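Local coordinates for protein 5,10-methylenetetrahydromethanopterin reductase (Methanopyrus kandleri, PDB 1EZW) that catalyses the reversible, coenzyme F420-dependent reduction of methylene-tetrahydromethanopterin to methyl-tetrahydromethanopterin in methanogenesis from carbon dioxide, at residues 23-28 with 331-336; 231-236 with 242-247. All coordinates share one frame; numbering follows the deposited sequence.

Overall arrangement
The chain of this TIM barrel begins with strand 5-10 and passes at once into helix 16-28, whose second half supplies one side of contact 1. Much later, after strand 225-229, contact 2 closes a loop of only a few residues, holding strand 232-234 against the second and third turns of helix 238-254. The chain then returns through strand 321-324 to helix 332-342, which lies down beside helix 16-28 and completes contact 1 over 302 intervening residues. Contact 2 is thus nested inside the loop that contact 1 closes. Their centres lie about 15 Å apart, and they touch where the far face of strand 232-234 packs on helix 332-342, Ile234 CG2 lying 3.6 Å from Ala335 O.

Contact 1: residues 23-28 with 331-336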
loop_
_atom_site.group_PDB
_atom_site.type_symbol
_atom_site.label_atom_id
_atom_site.label_comp_id
_atom_site.label_asym_id
_atom_site.label_seq_id
_atom_site.Cartn_x
_atom_site.Cartn_y
_atom_site.Cartn_z
ATOM N N ILE A 23 2.700 -13.420 4.517
ATOM C CA ILE A 23 1.250 -13.649 4.392
ATOM C C ILE A 23 0.849 -13.687 2.909
ATOM O O ILE A 23 0.007 -14.510 2.512
ATOM C CB ILE A 23 0.470 -12.575 5.160
ATOM C CG1 ILE A 23 0.711 -12.777 6.667
ATOM C CG2 ILE A 23 -1.049 -12.707 4.875
ATOM C CD1 ILE A 23 0.061 -11.697 7.590
ATOM N N LYS A 24 1.449 -12.819 2.079
ATOM C CA LYS A 24 1.167 -12.894 0.642
ATOM C C LYS A 24 1.636 -14.265 0.083
ATOM O O LYS A 24 0.912 -14.867 -0.706
ATOM C CB LYS A 24 1.862 -11.721 -0.093
ATOM C CG LYS A 24 1.799 -11.773 -1.638
ATOM C CD LYS A 24 0.352 -11.726 -2.111
ATOM C CE LYS A 24 0.226 -11.257 -3.592
ATOM N NZ LYS A 24 0.717 -12.216 -4.561
ATOM N N VAL A 25 2.811 -14.752 0.485
ATOM C CA VAL A 25 3.278 -16.070 0.021
ATOM C C VAL A 25 2.280 -17.139 0.439
ATOM O O VAL A 25 1.881 -17.972 -0.395
ATOM C CB VAL A 25 4.688 -16.397 0.494
ATOM C CG1 VAL A 25 5.114 -17.815 -0.014
ATOM C CG2 VAL A 25 5.662 -15.331 -0.102
ATOM N N ALA A 26 1.807 -17.062 1.672
ATOM C CA ALA A 26 0.770 -18.035 2.115
ATOM C C ALA A 26 -0.492 -17.949 1.252
ATOM O O ALA A 26 -1.052 -18.986 0.801
ATOM C CB ALA A 26 0.418 -17.814 3.599
ATOM N N GLU A 27 -0.992 -16.738 0.994
ATOM C CA GLU A 27 -2.168 -16.590 0.139
ATOM C C GLU A 27 -1.905 -17.216 -1.239
ATOM O O GLU A 27 -2.755 -17.926 -1.784
ATOM C CB GLU A 27 -2.495 -15.113 -0.089
ATOM C CG GLU A 27 -3.657 -14.885 -1.041
ATOM C CD GLU A 27 -3.971 -13.396 -1.156
ATOM O OE1 GLU A 27 -3.715 -12.794 -2.222
ATOM O OE2 GLU A 27 -4.438 -12.857 -0.138
ATOM N N ASP A 28 -0.736 -16.928 -1.812
ATOM C CA ASP A 28 -0.416 -17.419 -3.148
ATOM C C ASP A 28 -0.367 -18.951 -3.172
ATOM O O ASP A 28 -0.607 -19.569 -4.232
ATOM C CB ASP A 28 0.957 -16.912 -3.610
ATOM C CG ASP A 28 0.968 -15.429 -3.960
ATOM O OD1 ASP A 28 -0.081 -14.778 -4.040
ATOM O OD2 ASP A 28 2.082 -14.928 -4.159
ATOM N N ASP A 331 13.276 -22.569 6.800
ATOM C CA ASP A 331 13.192 -21.349 5.958
ATOM C C ASP A 331 11.672 -21.160 5.864
ATOM O O ASP A 331 11.010 -21.981 5.221
ATOM C CB ASP A 331 13.783 -21.643 4.571
ATOM C CG ASP A 331 13.681 -20.464 3.589
ATOM O OD1 ASP A 331 14.678 -20.209 2.857
ATOM O OD2 ASP A 331 12.626 -19.812 3.492
ATOM N N LYS A 332 11.141 -20.124 6.516
ATOM C CA LYS A 332 9.673 -19.899 6.535
ATOM C C LYS A 332 9.043 -19.808 5.162
ATOM O O LYS A 332 8.000 -20.417 4.910
ATOM C CB LYS A 332 9.278 -18.639 7.356
ATOM C CG LYS A 332 9.520 -18.752 8.890
ATOM C CD LYS A 332 8.885 -17.576 9.643
ATOM C CE LYS A 332 8.646 -17.884 11.123
ATOM N NZ LYS A 332 9.885 -18.266 11.853
ATOM N N GLU A 333 9.632 -19.007 4.267
ATOM C CA GLU A 333 9.053 -18.887 2.935
ATOM C C GLU A 333 9.079 -20.205 2.149
ATOM O O GLU A 333 8.073 -20.592 1.535
ATOM C CB GLU A 333 9.757 -17.749 2.162
ATOM C CG GLU A 333 9.350 -17.654 0.710
ATOM C CD GLU A 333 9.845 -16.358 0.086
ATOM O OE1 GLU A 333 9.941 -16.310 -1.154
ATOM O OE2 GLU A 333 10.140 -15.421 0.863
ATOM N N LYS A 334 10.210 -20.914 2.154
ATOM C CA LYS A 334 10.278 -22.192 1.427
ATOM C C LYS A 334 9.316 -23.189 2.065
ATOM O O LYS A 334 8.735 -24.016 1.364
ATOM C CB LYS A 334 11.690 -22.792 1.488
ATOM C CG LYS A 334 12.772 -22.037 0.752
ATOM C CD LYS A 334 14.142 -22.515 1.322
ATOM C CE LYS A 334 14.191 -24.057 1.487
ATOM N NZ LYS A 334 15.299 -24.513 2.396
ATOM N N ALA A 335 9.142 -23.092 3.375
ATOM C CA ALA A 335 8.231 -23.997 4.110
ATOM C C ALA A 335 6.780 -23.758 3.688
ATOM O O ALA A 335 6.000 -24.678 3.426
ATOM C CB ALA A 335 8.412 -23.803 5.625
ATOM N N ILE A 336 6.397 -22.493 3.606
ATOM C CA ILE A 336 5.054 -22.189 3.174
ATOM C C ILE A 336 4.795 -22.733 1.772
ATOM O O ILE A 336 3.725 -23.254 1.481
ATOM C CB ILE A 336 4.828 -20.632 3.202
ATOM C CG1 ILE A 336 4.854 -20.163 4.662
ATOM C CG2 ILE A 336 3.506 -20.255 2.483
ATOM C CD1 ILE A 336 4.982 -18.619 4.837
#
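Two nearly parallel helices on the outside of the barrel, 16-28 near the N terminus and 332-342 near the C terminus, pack here through a small apolar seam of Val25, Ala26 and Ile336. Across residues 23-28 and 332-336 the axes come within 9.7 Å at an angle of 14°. Ile336 does most of the touching. With CG1 at chi1 -67°, its other branch, Ile336 CG2, is placed anti to the backbone N, reaches over the backbone of the first helix and stands 3.5 Å from Ala26 CA. Ile336 CG2 also lies 4.1 Å from Ala26 CB and 3.8 Å from Val25 CG1, so one branch fills the angle between two successive residues. Ala26 and Ile336 both also touch Ile8 of strand 5-10, which carries the seam down onto the barrel wall. On the other flank Val25 CG1 meets the aliphatic part of Glu333, 4.3 Å from its CG. Glu333 OE2 is hydrogen-bonded to His21 NE2, and OE1 forms a salt bridge with Lys15 NZ of a neighbouring subunit. At the start of the second helix Asp331 is the N-cap: its OD2 accepts from Lys334 N at 3.0 Å, the donor standing 55° out of the carboxylate plane. Neighbouring parallel helices of this kind, here the first and last around the barrel, close the outer helical layer of a (beta/alpha)8 fold.

Contact 2: residues 231-236 with 242-247; sequences CFSIDK and IEATKI
The backbone runs extended through residues 231-235 before turning at Lys236 toward the helix, and it passes beside the early turns of helix 238-254, nearest where Ser233 CA and Thr245 CA are 6.3 Å apart. It is a local strand-turn-helix unit within the TIM-barrel chain: strand 232-234, which pairs in parallel with strand 300-302, is followed after a brief turn by the helix that folds back against it. Alternation along 231-234 sorts the side chains. Cys231 and Ser233 point toward the helix, whereas Phe232 and Ile234 point away from it and pack on helix 332-342. Ser233 lies at the middle of the contact. Ser233 CB presses on Thr245 CG2 at 3.3 Å, tighter than an ordinary carbon-carbon contact, while Ser233 OG lies 3.5 Å from Ala244 CB. This hydroxyl sits beside apolar methyls yet is satisfied, since it is hydrogen-bonded to Ala241 O one turn back on the helix. Two residues earlier, just before the strand, Cys231 SG approaches Thr245 CB at 4.3 Å and also rests on Val248 and Ile252. Thr245 therefore faces the strand with its methyl, and Ile295 of helix 292-298 packs against it as well. A serine here would keep a hydroxyl but is likely to leave a gap beside Ser233 CB where the methyl had pressed. With chi1 at 68°, the Thr245 hydroxyl is placed between the backbone N and the carbonyl carbon, turned back along its own helix. There Thr245 OG1 donates to Ile242 O at 2.7 Å, in the carbonyl plane with a C=O...donor angle of 146°, and this oxygen accepts from Thr245 N too, at 3.1 Å.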
loop_
_atom_site.group_PDB
_atom_site.type_symbol
_atom_site.label_atom_id
_atom_site.label_comp_id
_atom_site.label_asym_id
_atom_site.label_seq_id
_atom_site.Cartn_x
_atom_site.Cartn_y
_atom_site.Cartn_z
ATOM N N CYS A 231 2.575 -26.145 16.327
ATOM C CA CYS A 231 4.007 -25.894 16.243
ATOM C C CYS A 231 4.220 -26.711 14.958
ATOM O O CYS A 231 3.966 -27.932 14.930
ATOM C CB CYS A 231 4.757 -26.518 17.406
ATOM S SG CYS A 231 6.511 -26.560 17.103
ATOM N N PHE A 232 4.689 -26.076 13.884
ATOM C CA PHE A 232 4.749 -26.784 12.611
ATOM C C PHE A 232 6.113 -26.641 11.982
ATOM O O PHE A 232 6.700 -25.545 12.018
ATOM C CB PHE A 232 3.682 -26.142 11.702
ATOM C CG PHE A 232 3.384 -26.879 10.452
ATOM C CD1 PHE A 232 2.236 -27.658 10.359
ATOM C CD2 PHE A 232 4.171 -26.700 9.323
ATOM C CE1 PHE A 232 1.865 -28.247 9.141
ATOM C CE2 PHE A 232 3.815 -27.287 8.100
ATOM C CZ PHE A 232 2.673 -28.049 8.007
ATOM N N SER A 233 6.631 -27.727 11.403
ATOM C CA SER A 233 7.941 -27.610 10.749
ATOM C C SER A 233 8.047 -28.572 9.585
ATOM O O SER A 233 7.983 -29.799 9.773
ATOM C CB SER A 233 9.079 -27.845 11.742
ATOM O OG SER A 233 10.333 -27.430 11.163
ATOM N N ILE A 234 8.212 -28.027 8.383
ATOM C CA ILE A 234 8.279 -28.853 7.198
ATOM C C ILE A 234 9.500 -28.518 6.344
ATOM O O ILE A 234 9.870 -27.352 6.182
ATOM C CB ILE A 234 6.969 -28.719 6.379
ATOM C CG1 ILE A 234 6.876 -29.828 5.325
ATOM C CG2 ILE A 234 6.891 -27.284 5.725
ATOM C CD1 ILE A 234 5.601 -29.804 4.499
ATOM N N ASP A 235 10.129 -29.566 5.808
ATOM C CA ASP A 235 11.317 -29.393 4.966
ATOM C C ASP A 235 11.454 -30.671 4.147
ATOM O O ASP A 235 10.968 -31.722 4.570
ATOM C CB ASP A 235 12.539 -29.197 5.873
ATOM C CG ASP A 235 13.792 -28.767 5.105
ATOM O OD1 ASP A 235 14.411 -29.609 4.408
ATOM O OD2 ASP A 235 14.146 -27.561 5.212
ATOM N N LYS A 236 12.072 -30.597 2.975
ATOM C CA LYS A 236 12.244 -31.816 2.186
ATOM C C LYS A 236 13.172 -32.776 2.950
ATOM O O LYS A 236 13.164 -33.974 2.703
ATOM C CB LYS A 236 12.810 -31.480 0.800
ATOM C CG LYS A 236 14.113 -30.715 0.850
ATOM C CD LYS A 236 14.558 -30.270 -0.555
ATOM C CE LYS A 236 15.949 -29.641 -0.517
ATOM N NZ LYS A 236 15.994 -28.513 0.463
ATOM N N ILE A 242 12.582 -31.516 11.765
ATOM C CA ILE A 242 12.446 -31.874 13.170
ATOM C C ILE A 242 13.333 -31.036 14.081
ATOM O O ILE A 242 12.928 -30.605 15.156
ATOM C CB ILE A 242 12.765 -33.384 13.384
ATOM C CG1 ILE A 242 11.696 -34.231 12.684
ATOM C CG2 ILE A 242 12.906 -33.688 14.888
ATOM C CD1 ILE A 242 12.086 -35.695 12.454
ATOM N N GLU A 243 14.559 -30.795 13.639
ATOM C CA GLU A 243 15.490 -30.031 14.440
ATOM C C GLU A 243 14.970 -28.626 14.717
ATOM O O GLU A 243 15.123 -28.101 15.821
ATOM C CB GLU A 243 16.838 -29.948 13.715
ATOM C CG GLU A 243 17.952 -29.326 14.557
ATOM C CD GLU A 243 18.201 -30.106 15.830
ATOM O OE1 GLU A 243 18.212 -31.356 15.752
ATOM O OE2 GLU A 243 18.397 -29.476 16.896
ATOM N N ALA A 244 14.359 -28.016 13.704
ATOM C CA ALA A 244 13.836 -26.655 13.828
ATOM C C ALA A 244 12.747 -26.518 14.889
ATOM O O ALA A 244 12.510 -25.434 15.428
ATOM C CB ALA A 244 13.322 -26.186 12.464
ATOM N N THR A 245 12.063 -27.615 15.202
ATOM C CA THR A 245 11.016 -27.537 16.203
ATOM C C THR A 245 11.514 -27.483 17.643
ATOM O O THR A 245 10.818 -26.970 18.507
ATOM C CB THR A 245 10.052 -28.762 16.191
ATOM O OG1 THR A 245 10.770 -29.918 16.632
ATOM C CG2 THR A 245 9.498 -29.035 14.826
ATOM N N LYS A 246 12.715 -27.985 17.899
ATOM C CA LYS A 246 13.190 -28.090 19.284
ATOM C C LYS A 246 13.050 -26.918 20.231
ATOM O O LYS A 246 12.450 -27.070 21.302
ATOM C CB LYS A 246 14.614 -28.655 19.301
ATOM C CG LYS A 246 14.611 -30.106 18.820
ATOM C CD LYS A 246 15.971 -30.784 18.860
ATOM C CE LYS A 246 15.875 -32.188 18.259
ATOM N NZ LYS A 246 17.196 -32.873 18.148
ATOM N N ILE A 247 13.561 -25.748 19.868
ATOM C CA ILE A 247 13.419 -24.617 20.768
ATOM C C ILE A 247 11.951 -24.365 21.077
ATOM O O ILE A 247 11.585 -24.131 22.223
ATOM C CB ILE A 247 14.040 -23.322 20.191
ATOM C CG1 ILE A 247 13.867 -22.171 21.190
ATOM C CG2 ILE A 247 13.357 -22.948 18.872
ATOM C CD1 ILE A 247 14.471 -22.419 22.563
#